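Long-range contacts in extracellular PQQ-dependent sugar dehydrogenase (Coprinopsis cinerea, PDB 6JT6), which probably oxidises sugars with a pyrroloquinoline quinone cofactor and passes the electrons on through the haem-binding cytochrome b domain described here: residues S10-T15 and Q187-A192; Y30-A35 and D42-L47; S34-Q39 and R178-D183; L47-A52 and G111-I116; T102-S107 and R115-C120. All blocks are in the same frame, centred on the assembly; numbering follows the deposited sequence.

How the contacts relate
The five contacts bind one curled sheet and the helix packed on it. Contact 1 opens first, at the loop 10-15, and closes last, at the end of helix 182-191, so the other four nest inside its loop. Contacts 2 and 3 start from the same part of the chain. Contact 2 closes the hairpin of strands 26-33 and 43-51, and contact 3 ties its turn to residues 178-183 much later. Contacts 4 and 5 nest inside contact 3. Contact 4 joins strand 43-51 to strand 113-121, and contact 5 joins strand 113-121 to strand 100-109. These two cross and share Arg115 and Ile116. Contacts 2 and 4 follow in series and share Leu47.

Contact 1. Residues S10-T15 and Q187-A192; sequences SITGVT and QQLTNA
Leu189 packs its CD2 methyl against Thr12, and this is the tight part of the contact. Leu189 CD2 lies 3.6 Å from Thr12 CG2 and as far from Thr12 OG1. Val14 meets the same leucine with both methyls, at ordinary van der Waals distance. Its CG1 is 4.0 Å from Leu189 CG, and its CG2 is 4.1 Å from Leu189 CD1. Leu189 CG stands beside its own backbone N (chi1 -69°), which carries the two methyls out to the loop. The loop 10-15 is shaped by an ST turn. Thr12 OG1 accepts from Val14 N at 3.3 Å, and the same hydroxyl is hydrogen-bonded to Asp9. Gly13, with positive phi, sits inside this turn. The leucine belongs to helix 182-191, which lies on the curled sheet of the domain. Leu189 also touches Ile31 and Val117 there. Ala192 marks the loose edge, where its CB comes no nearer than 4.5 Å to Thr12 CG2. Gln188 adds only its CB, against Val14 CG1. On the solvent side the helix bonds to itself. Gln188 NE2 donates to Gln187 OE1 at 2.9 Å, and Gln187 NE2 donates to Asn191 OD1 at 3.0 Å.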
# COMPACT_ATOMS: atom_id res chain seq x y z
N SER A 10 -15.73 -0.66 5.86
CA SER A 10 -16.68 -0.24 6.88
C SER A 10 -16.14 0.89 7.77
O SER A 10 -16.92 1.70 8.28
CB SER A 10 -17.10 -1.47 7.71
OG SER A 10 -17.73 -1.08 8.91
N ILE A 11 -14.82 0.99 7.94
CA ILE A 11 -14.26 2.06 8.78
C ILE A 11 -14.49 3.47 8.21
O ILE A 11 -14.77 4.42 8.96
CB ILE A 11 -12.79 1.77 9.18
CG1 ILE A 11 -12.76 0.47 10.02
CG2 ILE A 11 -12.17 2.98 9.91
CD1 ILE A 11 -11.38 -0.14 10.31
N THR A 12 -14.43 3.60 6.88
CA THR A 12 -14.43 4.93 6.25
C THR A 12 -15.58 5.16 5.28
O THR A 12 -15.81 6.30 4.87
CB THR A 12 -13.12 5.15 5.44
OG1 THR A 12 -13.03 4.17 4.39
CG2 THR A 12 -11.90 5.02 6.36
N GLY A 13 -16.29 4.10 4.91
CA GLY A 13 -17.35 4.21 3.87
C GLY A 13 -16.83 4.24 2.45
O GLY A 13 -17.61 4.36 1.49
N VAL A 14 -15.51 4.10 2.26
CA VAL A 14 -15.01 4.06 0.88
C VAL A 14 -14.89 2.60 0.40
O VAL A 14 -14.92 1.69 1.20
CB VAL A 14 -13.68 4.87 0.67
CG1 VAL A 14 -13.65 6.20 1.46
CG2 VAL A 14 -12.47 4.04 0.94
N THR A 15 -14.76 2.39 -0.91
CA THR A 15 -14.61 1.06 -1.44
C THR A 15 -13.21 0.94 -2.05
O THR A 15 -12.73 1.89 -2.69
CB THR A 15 -15.69 0.71 -2.50
OG1 THR A 15 -15.51 1.59 -3.63
CG2 THR A 15 -17.06 0.86 -1.93
N GLN A 187 -10.44 12.81 -0.30
CA GLN A 187 -10.87 13.76 0.76
C GLN A 187 -11.40 13.03 1.98
O GLN A 187 -11.00 13.35 3.11
CB GLN A 187 -11.90 14.78 0.22
CG GLN A 187 -12.53 15.71 1.28
CD GLN A 187 -13.66 15.09 2.09
OE1 GLN A 187 -14.63 14.51 1.53
NE2 GLN A 187 -13.55 15.18 3.40
N GLN A 188 -12.32 12.09 1.77
CA GLN A 188 -12.94 11.36 2.91
C GLN A 188 -11.88 10.66 3.77
O GLN A 188 -11.93 10.71 4.98
CB GLN A 188 -13.95 10.31 2.42
CG GLN A 188 -15.26 10.87 1.90
CD GLN A 188 -16.13 11.45 3.00
OE1 GLN A 188 -16.53 10.75 3.91
NE2 GLN A 188 -16.41 12.77 2.92
N LEU A 189 -10.91 10.02 3.11
CA LEU A 189 -9.89 9.28 3.84
C LEU A 189 -8.92 10.23 4.56
O LEU A 189 -8.46 9.93 5.66
CB LEU A 189 -9.13 8.33 2.88
CG LEU A 189 -9.90 7.11 2.31
CD1 LEU A 189 -9.11 6.45 1.19
CD2 LEU A 189 -10.16 6.13 3.45
N THR A 190 -8.60 11.37 3.92
CA THR A 190 -7.69 12.33 4.52
C THR A 190 -8.31 12.86 5.82
O THR A 190 -7.61 13.05 6.83
CB THR A 190 -7.37 13.50 3.55
OG1 THR A 190 -6.87 12.95 2.34
CG2 THR A 190 -6.33 14.47 4.15
N ASN A 191 -9.63 13.06 5.79
CA ASN A 191 -10.36 13.67 6.90
C ASN A 191 -10.83 12.67 7.98
O ASN A 191 -11.40 13.09 9.01
CB ASN A 191 -11.51 14.53 6.38
CG ASN A 191 -11.04 15.92 5.98
OD1 ASN A 191 -11.13 16.32 4.82
ND2 ASN A 191 -10.49 16.65 6.94
N ALA A 192 -10.62 11.38 7.76
CA ALA A 192 -11.01 10.40 8.76
C ALA A 192 -10.03 10.55 9.93
O ALA A 192 -8.85 10.72 9.70
CB ALA A 192 -10.97 9.00 8.18

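Contact 2. Residues Y30-A35 and D42-L47; sequences YIFPSA and DEFIGL
Strands 30-33 and 43-47 run antiparallel, with axes 4.7 Å apart at closest approach, and the hydrogen-bonded pair Ile31-Ile45 links them. Ile31 N donates to Ile45 O and Ile45 N to Ile31 O, each at 2.8 Å. Tyr30 faces Gly46 in the adjoining non-hydrogen-bonded pair. The side chains split between two faces. Ile31 and Ile45 lie side by side on one, with their CB atoms 4.0 Å apart. The other carries an aromatic cluster of Tyr30, Phe32 and Phe44. The backbone puts Phe44 CB over one face of the Phe32 ring, 3.5 Å from its centroid, as a CH-pi contact. With CG between the backbone N and the carbonyl carbon (chi1 62°), the Phe44 ring lies alongside that ring. The two phenylalanine rings are nearly parallel (23°) but slid apart, so they barely overlap. Farther along its ring, Phe44 brings CE1 to the edge of the Tyr30 ring, where Phe44 CE1 is 3.6 Å from Tyr30 CD1. Tyr30, about 9 Å from the haem, bonds Asn59 through OH and meets Phe141 edge-to-face. Glu43 points its carboxylate to Arg119 and to Tyr182 OH. This hairpin lies within the curled sheet, where helix 182-191 covers Ile31 and Ile45 through Tyr182 and Leu189, while Tyr118 of strand 113-121 touches Tyr30 and Phe44.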
# COMPACT_ATOMS: atom_id res chain seq x y z
N TYR A 30 -6.47 -0.88 -2.91
CA TYR A 30 -6.07 0.19 -3.81
C TYR A 30 -7.27 0.87 -4.41
O TYR A 30 -8.26 0.23 -4.69
CB TYR A 30 -5.16 -0.30 -4.96
CG TYR A 30 -3.96 -1.03 -4.46
CD1 TYR A 30 -2.78 -0.32 -4.14
CD2 TYR A 30 -4.00 -2.43 -4.24
CE1 TYR A 30 -1.66 -1.00 -3.65
CE2 TYR A 30 -2.89 -3.11 -3.76
CZ TYR A 30 -1.74 -2.38 -3.46
OH TYR A 30 -0.63 -3.03 -2.96
N ILE A 31 -7.14 2.18 -4.60
CA ILE A 31 -8.09 2.98 -5.34
C ILE A 31 -7.28 3.78 -6.36
O ILE A 31 -6.31 4.42 -5.97
CB ILE A 31 -8.88 3.96 -4.43
CG1 ILE A 31 -9.41 3.26 -3.17
CG2 ILE A 31 -10.05 4.53 -5.21
CD1 ILE A 31 -9.97 4.20 -2.10
N PHE A 32 -7.67 3.73 -7.63
CA PHE A 32 -6.94 4.46 -8.67
C PHE A 32 -7.90 5.50 -9.26
O PHE A 32 -9.12 5.29 -9.22
CB PHE A 32 -6.38 3.52 -9.77
CG PHE A 32 -5.15 2.76 -9.35
CD1 PHE A 32 -3.88 3.12 -9.84
CD2 PHE A 32 -5.25 1.62 -8.54
CE1 PHE A 32 -2.74 2.41 -9.45
CE2 PHE A 32 -4.11 0.92 -8.15
CZ PHE A 32 -2.86 1.31 -8.60
N PRO A 33 -7.35 6.61 -9.79
CA PRO A 33 -8.21 7.61 -10.44
C PRO A 33 -8.64 7.15 -11.83
O PRO A 33 -7.95 6.35 -12.48
CB PRO A 33 -7.32 8.85 -10.51
CG PRO A 33 -5.94 8.31 -10.55
CD PRO A 33 -5.96 7.08 -9.69
N SER A 34 -9.76 7.68 -12.27
CA SER A 34 -10.38 7.35 -13.54
C SER A 34 -9.72 8.02 -14.75
O SER A 34 -8.50 8.26 -14.76
CB SER A 34 -11.85 7.74 -13.47
OG SER A 34 -12.56 7.15 -14.54
N ALA A 35 -10.54 8.27 -15.78
CA ALA A 35 -10.18 8.98 -17.03
C ALA A 35 -11.35 9.87 -17.48
O ALA A 35 -11.15 10.84 -18.22
CB ALA A 35 -9.81 7.99 -18.13
N ASP A 42 -1.41 10.05 -12.19
CA ASP A 42 -0.06 9.67 -11.72
C ASP A 42 -0.04 9.46 -10.21
O ASP A 42 0.89 9.91 -9.51
CB ASP A 42 1.01 10.67 -12.20
CG ASP A 42 2.44 10.15 -11.99
OD1 ASP A 42 2.63 8.99 -11.56
OD2 ASP A 42 3.38 10.92 -12.27
N GLU A 43 -1.08 8.79 -9.72
CA GLU A 43 -1.25 8.57 -8.29
C GLU A 43 -2.28 7.46 -8.01
O GLU A 43 -3.02 7.05 -8.90
CB GLU A 43 -1.64 9.87 -7.58
CG GLU A 43 -3.07 10.36 -7.81
CD GLU A 43 -3.40 11.49 -6.87
OE1 GLU A 43 -3.20 12.66 -7.26
OE2 GLU A 43 -3.80 11.24 -5.72
N PHE A 44 -2.29 6.98 -6.76
CA PHE A 44 -3.36 6.09 -6.30
C PHE A 44 -3.42 6.20 -4.79
O PHE A 44 -2.55 6.80 -4.18
CB PHE A 44 -3.14 4.63 -6.74
CG PHE A 44 -1.88 3.99 -6.20
CD1 PHE A 44 -1.91 3.25 -5.02
CD2 PHE A 44 -0.67 4.08 -6.92
CE1 PHE A 44 -0.76 2.67 -4.49
CE2 PHE A 44 0.49 3.48 -6.41
CZ PHE A 44 0.44 2.77 -5.20
N ILE A 45 -4.47 5.63 -4.21
CA ILE A 45 -4.61 5.50 -2.77
C ILE A 45 -4.37 4.04 -2.44
O ILE A 45 -4.91 3.14 -3.12
CB ILE A 45 -6.03 5.90 -2.33
CG1 ILE A 45 -6.26 7.41 -2.58
CG2 ILE A 45 -6.27 5.54 -0.86
CD1 ILE A 45 -7.75 7.79 -2.54
N GLY A 46 -3.56 3.79 -1.40
CA GLY A 46 -3.35 2.42 -0.92
C GLY A 46 -3.81 2.20 0.51
O GLY A 46 -3.96 3.15 1.29
N LEU A 47 -4.03 0.93 0.86
CA LEU A 47 -4.34 0.54 2.22
C LEU A 47 -3.54 -0.71 2.54
O LEU A 47 -3.57 -1.68 1.76
CB LEU A 47 -5.84 0.25 2.37
CG LEU A 47 -6.26 -0.57 3.62
CD1 LEU A 47 -6.13 0.21 4.93
CD2 LEU A 47 -7.68 -1.09 3.48

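Contact 3. Residues S34-Q39 and R178-D183; sequences SASGGQ and RTTLYD
Thr180 holds its CG2 beside the backbone N, with OG1 between N and the carbonyl carbon (chi1 59°), and so turns the methyl to the loop 34-39. Ser34 sets OG opposite its own backbone N (chi1 -166°), which brings the hydroxyl up to that methyl. Ser34 OG lies 3.4 Å from Thr180 CG2, and Ser34 CB is 3.6 Å from it. Ser36 closes on the same methyl, with its CB at 3.6 Å from Thr180 CG2. The methyl is thus lodged in the bend of the loop. Ser36 N makes a weak bond to Ser34 OG, the oxygen that also touches the methyl. Gly37 N is 3.8 Å from Thr180 CG2, but from Gly37 on the loop is poorly ordered. Gly38 CA only approaches Asp183 OD2 at 4.4 Å. On the other side the chain makes a type I turn from Thr179 to Tyr182. Thr179 OG1 accepts from Leu181 N at 2.9 Å, a capping bond just before the helix. Tyr182 N bonds back to Thr179 O. Arg178 packs its CB against Ser34 CA, and its guanidinium reaches Thr135 O, Pro134 O and Pro33 O. The contact lies at the surface, where the loop between strands 26-33 and 43-51 meets the short strand 178-179, parallel to strand 26-33, and the start of helix 182-191.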
# COMPACT_ATOMS: atom_id res chain seq x y z
N SER A 34 -9.76 7.68 -12.27
CA SER A 34 -10.38 7.35 -13.54
C SER A 34 -9.72 8.02 -14.75
O SER A 34 -8.50 8.26 -14.76
CB SER A 34 -11.85 7.74 -13.47
OG SER A 34 -12.56 7.15 -14.54
N ALA A 35 -10.54 8.27 -15.78
CA ALA A 35 -10.18 8.98 -17.03
C ALA A 35 -11.35 9.87 -17.48
O ALA A 35 -11.15 10.84 -18.22
CB ALA A 35 -9.81 7.99 -18.13
N SER A 36 -12.56 9.54 -17.02
CA SER A 36 -13.79 10.32 -17.20
C SER A 36 -13.75 11.60 -16.35
O SER A 36 -14.11 12.69 -16.82
CB SER A 36 -14.98 9.46 -16.77
OG SER A 36 -16.19 9.81 -17.43
N GLY A 37 -13.33 11.45 -15.10
CA GLY A 37 -13.18 12.56 -14.16
C GLY A 37 -11.86 12.41 -13.43
O GLY A 37 -11.43 11.29 -13.16
N GLY A 38 -11.23 13.54 -13.10
CA GLY A 38 -9.88 13.56 -12.52
C GLY A 38 -8.90 12.92 -13.48
O GLY A 38 -8.51 11.76 -13.29
N GLN A 39 -8.52 13.68 -14.51
CA GLN A 39 -7.78 13.16 -15.67
C GLN A 39 -6.36 12.63 -15.39
O GLN A 39 -6.08 11.48 -15.74
CB GLN A 39 -7.78 14.18 -16.82
CG GLN A 39 -7.35 13.57 -18.15
CD GLN A 39 -8.16 14.07 -19.33
OE1 GLN A 39 -7.63 14.72 -20.23
NE2 GLN A 39 -9.46 13.75 -19.33
N ARG A 178 -10.04 1.52 -10.85
CA ARG A 178 -10.20 2.95 -11.21
C ARG A 178 -11.62 3.45 -10.92
O ARG A 178 -12.57 2.72 -11.11
CB ARG A 178 -9.79 3.22 -12.67
CG ARG A 178 -8.34 2.87 -12.98
CD ARG A 178 -7.80 3.53 -14.26
NE ARG A 178 -6.37 3.21 -14.45
CZ ARG A 178 -5.32 3.82 -13.87
NH1 ARG A 178 -5.45 4.87 -13.06
NH2 ARG A 178 -4.09 3.38 -14.15
N THR A 179 -11.75 4.69 -10.44
CA THR A 179 -13.07 5.26 -10.11
C THR A 179 -13.11 6.78 -10.25
O THR A 179 -12.19 7.49 -9.82
CB THR A 179 -13.61 4.83 -8.71
OG1 THR A 179 -14.91 5.42 -8.50
CG2 THR A 179 -12.69 5.28 -7.56
N THR A 180 -14.22 7.28 -10.82
CA THR A 180 -14.46 8.73 -10.86
C THR A 180 -14.70 9.26 -9.44
O THR A 180 -14.56 10.45 -9.21
CB THR A 180 -15.61 9.12 -11.83
OG1 THR A 180 -16.81 8.47 -11.43
CG2 THR A 180 -15.26 8.73 -13.25
N LEU A 181 -14.98 8.36 -8.48
CA LEU A 181 -15.10 8.72 -7.05
C LEU A 181 -13.75 9.00 -6.33
O LEU A 181 -13.74 9.33 -5.15
CB LEU A 181 -15.88 7.66 -6.26
CG LEU A 181 -17.40 7.63 -6.53
CD1 LEU A 181 -17.99 6.46 -5.79
CD2 LEU A 181 -18.10 8.93 -6.15
N TYR A 182 -12.64 8.90 -7.06
CA TYR A 182 -11.31 9.02 -6.48
C TYR A 182 -11.09 10.27 -5.59
O TYR A 182 -10.58 10.12 -4.45
CB TYR A 182 -10.24 8.91 -7.56
CG TYR A 182 -8.81 8.91 -7.02
CD1 TYR A 182 -8.20 7.71 -6.62
CD2 TYR A 182 -8.09 10.13 -6.87
CE1 TYR A 182 -6.91 7.70 -6.11
CE2 TYR A 182 -6.78 10.12 -6.37
CZ TYR A 182 -6.21 8.90 -6.00
OH TYR A 182 -4.94 8.86 -5.50
N ASP A 183 -11.40 11.47 -6.11
CA ASP A 183 -11.22 12.73 -5.38
C ASP A 183 -12.04 12.76 -4.10
O ASP A 183 -11.52 13.14 -3.06
CB ASP A 183 -11.55 13.98 -6.23
CG ASP A 183 -10.63 14.18 -7.42
OD1 ASP A 183 -9.40 13.95 -7.35
OD2 ASP A 183 -11.17 14.62 -8.46

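Contact 4. Residues L47-A52 and G111-I116; sequences LFQGPA and GNIQRI
Gln49 OE1 accepts a bond from Arg115 NH1 at 2.7 Å. The donor comes nearly along the C=O axis, and the oxygen is 22° out of the guanidinium plane. The amide and guanidinium planes are turned 43° against each other. Gln49 gets there with an extended chain, CG anti to N (chi1 -180°), while Arg115 bends at chi3 and brings the edge of its guanidinium to OE1. Arg115 CG is 3.1 Å from Gln49 OE1. Leu47 CD1 covers one face of the guanidinium, 3.9 Å from Arg115 CZ, and Asp9 pairs with NH2. Ile113 CD1 packs on Gln49 CD. On the opposite face of the sheet, Phe48 CB meets Ile116 CD1 at 4.1 Å. Gln114 donates through NE2 to Pro51 O at 3.1 Å and also to Ala54 O, so its amide ties strand 113-121 to the residues just after strand 43-51. The backbones pair at Phe48-Ile116 and Gly50-Gln114, with two bonds each. Ala52 N adds a last bond to Asn112 O. Phe48, about 7 Å from the haem, touches Ile57, Leu71 and Ile82 of the second sheet. The pairing is that of neighbouring antiparallel strands in one sheet of a two-sheet beta sandwich, as in cellobiose dehydrogenase cytochromes.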
# COMPACT_ATOMS: atom_id res chain seq x y z
N LEU A 47 -4.03 0.93 0.86
CA LEU A 47 -4.34 0.54 2.22
C LEU A 47 -3.54 -0.71 2.54
O LEU A 47 -3.57 -1.68 1.76
CB LEU A 47 -5.84 0.25 2.37
CG LEU A 47 -6.26 -0.57 3.62
CD1 LEU A 47 -6.13 0.21 4.93
CD2 LEU A 47 -7.68 -1.09 3.48
N PHE A 48 -2.82 -0.66 3.66
CA PHE A 48 -2.21 -1.85 4.26
C PHE A 48 -2.97 -2.05 5.55
O PHE A 48 -3.03 -1.14 6.38
CB PHE A 48 -0.74 -1.62 4.62
CG PHE A 48 0.17 -1.38 3.43
CD1 PHE A 48 -0.01 -2.06 2.22
CD2 PHE A 48 1.26 -0.50 3.55
CE1 PHE A 48 0.88 -1.84 1.16
CE2 PHE A 48 2.14 -0.28 2.49
CZ PHE A 48 1.94 -0.95 1.30
N GLN A 49 -3.48 -3.26 5.76
CA GLN A 49 -4.21 -3.57 6.98
C GLN A 49 -3.79 -4.94 7.45
O GLN A 49 -3.68 -5.87 6.64
CB GLN A 49 -5.72 -3.53 6.72
CG GLN A 49 -6.56 -3.84 7.96
CD GLN A 49 -8.01 -3.38 7.80
OE1 GLN A 49 -8.27 -2.21 7.60
NE2 GLN A 49 -8.94 -4.32 7.90
N GLY A 50 -3.58 -5.10 8.74
CA GLY A 50 -3.33 -6.43 9.23
C GLY A 50 -3.48 -6.49 10.73
O GLY A 50 -3.86 -5.48 11.34
N PRO A 51 -3.18 -7.66 11.32
CA PRO A 51 -3.16 -7.87 12.77
C PRO A 51 -2.30 -6.79 13.42
O PRO A 51 -1.25 -6.46 12.87
CB PRO A 51 -2.49 -9.26 12.93
CG PRO A 51 -2.81 -9.94 11.64
CD PRO A 51 -2.63 -8.84 10.61
N ALA A 52 -2.73 -6.25 14.56
CA ALA A 52 -1.97 -5.19 15.24
C ALA A 52 -0.58 -5.65 15.68
O ALA A 52 0.31 -4.83 15.92
CB ALA A 52 -2.75 -4.68 16.43
N GLY A 111 -5.47 -1.69 18.49
CA GLY A 111 -5.06 -2.81 19.32
C GLY A 111 -5.47 -4.18 18.79
O GLY A 111 -5.00 -5.18 19.29
N ASN A 112 -6.38 -4.21 17.82
CA ASN A 112 -6.79 -5.43 17.15
C ASN A 112 -6.18 -5.48 15.73
O ASN A 112 -5.62 -6.49 15.33
CB ASN A 112 -8.32 -5.54 17.09
CG ASN A 112 -8.95 -5.76 18.48
OD1 ASN A 112 -8.29 -6.20 19.41
ND2 ASN A 112 -10.25 -5.45 18.60
N ILE A 113 -6.31 -4.37 14.99
CA ILE A 113 -5.70 -4.22 13.68
C ILE A 113 -4.71 -3.08 13.68
O ILE A 113 -4.77 -2.20 14.54
CB ILE A 113 -6.76 -4.05 12.54
CG1 ILE A 113 -7.68 -2.83 12.75
CG2 ILE A 113 -7.57 -5.33 12.40
CD1 ILE A 113 -8.34 -2.30 11.48
N GLN A 114 -3.78 -3.12 12.73
CA GLN A 114 -3.08 -1.90 12.29
C GLN A 114 -3.50 -1.53 10.85
O GLN A 114 -3.77 -2.42 10.01
CB GLN A 114 -1.57 -2.02 12.42
CG GLN A 114 -0.95 -3.11 11.55
CD GLN A 114 0.52 -3.23 11.78
OE1 GLN A 114 1.31 -2.42 11.27
NE2 GLN A 114 0.93 -4.25 12.56
N ARG A 115 -3.54 -0.24 10.56
CA ARG A 115 -3.87 0.24 9.22
C ARG A 115 -2.92 1.32 8.78
O ARG A 115 -2.56 2.22 9.57
CB ARG A 115 -5.27 0.84 9.23
CG ARG A 115 -6.35 -0.12 8.85
CD ARG A 115 -7.67 0.55 9.14
NE ARG A 115 -8.13 1.59 8.20
CZ ARG A 115 -9.07 1.37 7.27
NH1 ARG A 115 -9.57 0.14 7.08
NH2 ARG A 115 -9.51 2.36 6.52
N ILE A 116 -2.46 1.23 7.52
CA ILE A 116 -1.71 2.37 6.97
C ILE A 116 -2.38 2.74 5.66
O ILE A 116 -2.30 1.98 4.68
CB ILE A 116 -0.17 2.12 6.75
CG1 ILE A 116 0.51 1.62 8.02
CG2 ILE A 116 0.53 3.42 6.31
CD1 ILE A 116 0.62 0.12 8.05

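Contact 5. Residues T102-S107 and R115-C120; sequences TILGSS and RIVYRC
Ser107 reaches over to Val117 from a loop that breaks strand 100-109. Its CB lies 3.4 Å from Arg115 O. Its OG stands beside the backbone N (chi1 -61°) and accepts from Val117 N at 2.9 Å. The same oxygen donates to Leu104 O, above the carbonyl plane, and it also touches Val117 CB. One hydroxyl thus bonds the opposite strand and closes its own loop. Ser106 is gripped by Arg115 side-on. Arg115 NE donates to Ser106 O at 2.9 Å and Arg115 NH2 to Ser106 OG at 3.1 Å, both near the guanidinium plane. This stretch is the hairpin of strands 100-109 and 113-121, with regular pairing at Thr102-Arg119 and Ile103-Tyr118. Arg119 N donates to Thr102 O, and Thr102 N to Arg119 O. Leu104 N then bonds Val117 O at 2.8 Å, before the loop departs from the pairing. Val117 CG1 packs on Leu104 CB, and Val117 CG2 touches both Gly105 O and Ser106 OG, which are themselves hydrogen-bonded. Leu104 also presses on Leu186 and Leu189 of helix 182-191. On the face of Ile103 and Tyr118, Ile82 of the second sheet touches both. Arg119 runs extended from CG to NE, on the same face as Thr102. A water bridges Arg119 NH1 and Thr102 OG1, at 2.8 Å from NH1, while NE pairs with Glu43.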
# COMPACT_ATOMS: atom_id res chain seq x y z
N THR A 102 1.76 10.28 1.35
CA THR A 102 1.03 11.05 2.35
C THR A 102 0.22 10.03 3.09
O THR A 102 -0.62 9.36 2.48
CB THR A 102 0.07 12.07 1.65
OG1 THR A 102 0.82 12.87 0.72
CG2 THR A 102 -0.66 12.94 2.70
N ILE A 103 0.44 9.91 4.39
CA ILE A 103 -0.41 9.06 5.22
C ILE A 103 -1.73 9.79 5.46
O ILE A 103 -1.73 10.98 5.77
CB ILE A 103 0.27 8.65 6.54
CG1 ILE A 103 1.47 7.73 6.21
CG2 ILE A 103 -0.71 7.89 7.47
CD1 ILE A 103 2.46 7.54 7.35
N LEU A 104 -2.83 9.05 5.30
CA LEU A 104 -4.19 9.57 5.36
C LEU A 104 -4.83 9.12 6.67
O LEU A 104 -4.19 8.39 7.45
CB LEU A 104 -5.02 9.08 4.14
CG LEU A 104 -4.44 9.39 2.74
CD1 LEU A 104 -5.30 8.91 1.54
CD2 LEU A 104 -4.08 10.87 2.57
N GLY A 105 -6.08 9.52 6.91
CA GLY A 105 -6.78 9.18 8.15
C GLY A 105 -7.16 7.71 8.25
O GLY A 105 -6.89 6.94 7.32
N SER A 106 -7.80 7.34 9.37
CA SER A 106 -8.09 5.93 9.74
C SER A 106 -6.84 5.01 9.77
O SER A 106 -6.94 3.79 9.71
CB SER A 106 -9.20 5.32 8.85
OG SER A 106 -8.78 5.18 7.51
N SER A 107 -5.65 5.62 9.89
CA SER A 107 -4.40 4.91 10.06
C SER A 107 -4.04 4.80 11.55
O SER A 107 -4.52 5.59 12.37
CB SER A 107 -3.26 5.58 9.27
OG SER A 107 -3.52 5.60 7.90
N ARG A 115 -3.54 -0.24 10.56
CA ARG A 115 -3.87 0.24 9.22
C ARG A 115 -2.92 1.32 8.78
O ARG A 115 -2.56 2.22 9.57
CB ARG A 115 -5.27 0.84 9.23
CG ARG A 115 -6.35 -0.12 8.85
CD ARG A 115 -7.67 0.55 9.14
NE ARG A 115 -8.13 1.59 8.20
CZ ARG A 115 -9.07 1.37 7.27
NH1 ARG A 115 -9.57 0.14 7.08
NH2 ARG A 115 -9.51 2.36 6.52
N ILE A 116 -2.46 1.23 7.52
CA ILE A 116 -1.71 2.37 6.97
C ILE A 116 -2.38 2.74 5.66
O ILE A 116 -2.30 1.98 4.68
CB ILE A 116 -0.17 2.12 6.75
CG1 ILE A 116 0.51 1.62 8.02
CG2 ILE A 116 0.53 3.42 6.31
CD1 ILE A 116 0.62 0.12 8.05
N VAL A 117 -3.03 3.90 5.64
CA VAL A 117 -3.76 4.34 4.47
C VAL A 117 -2.92 5.46 3.87
O VAL A 117 -2.49 6.37 4.57
CB VAL A 117 -5.16 4.88 4.84
CG1 VAL A 117 -5.97 5.21 3.57
CG2 VAL A 117 -5.89 3.91 5.76
N TYR A 118 -2.68 5.41 2.56
CA TYR A 118 -1.70 6.33 2.01
C TYR A 118 -2.09 6.80 0.62
O TYR A 118 -2.81 6.10 -0.12
CB TYR A 118 -0.28 5.70 2.04
CG TYR A 118 -0.17 4.45 1.19
CD1 TYR A 118 0.15 4.53 -0.18
CD2 TYR A 118 -0.40 3.17 1.75
CE1 TYR A 118 0.22 3.38 -0.96
CE2 TYR A 118 -0.31 2.02 0.98
CZ TYR A 118 -0.01 2.13 -0.38
OH TYR A 118 0.10 0.98 -1.17
N ARG A 119 -1.64 8.01 0.30
CA ARG A 119 -1.64 8.51 -1.06
C ARG A 119 -0.25 8.35 -1.64
O ARG A 119 0.73 8.68 -1.01
CB ARG A 119 -2.07 9.98 -1.08
CG ARG A 119 -2.36 10.55 -2.48
CD ARG A 119 -2.31 12.09 -2.40
NE ARG A 119 -2.82 12.71 -3.61
CZ ARG A 119 -2.90 14.02 -3.78
NH1 ARG A 119 -2.46 14.83 -2.82
NH2 ARG A 119 -3.37 14.51 -4.92
N CYS A 120 -0.16 7.87 -2.88
CA CYS A 120 1.13 7.64 -3.53
C CYS A 120 1.12 8.40 -4.83
O CYS A 120 0.47 7.98 -5.80
CB CYS A 120 1.34 6.16 -3.83
SG CYS A 120 3.07 5.64 -4.04
O HOH W 1 -0.84 14.70 -0.55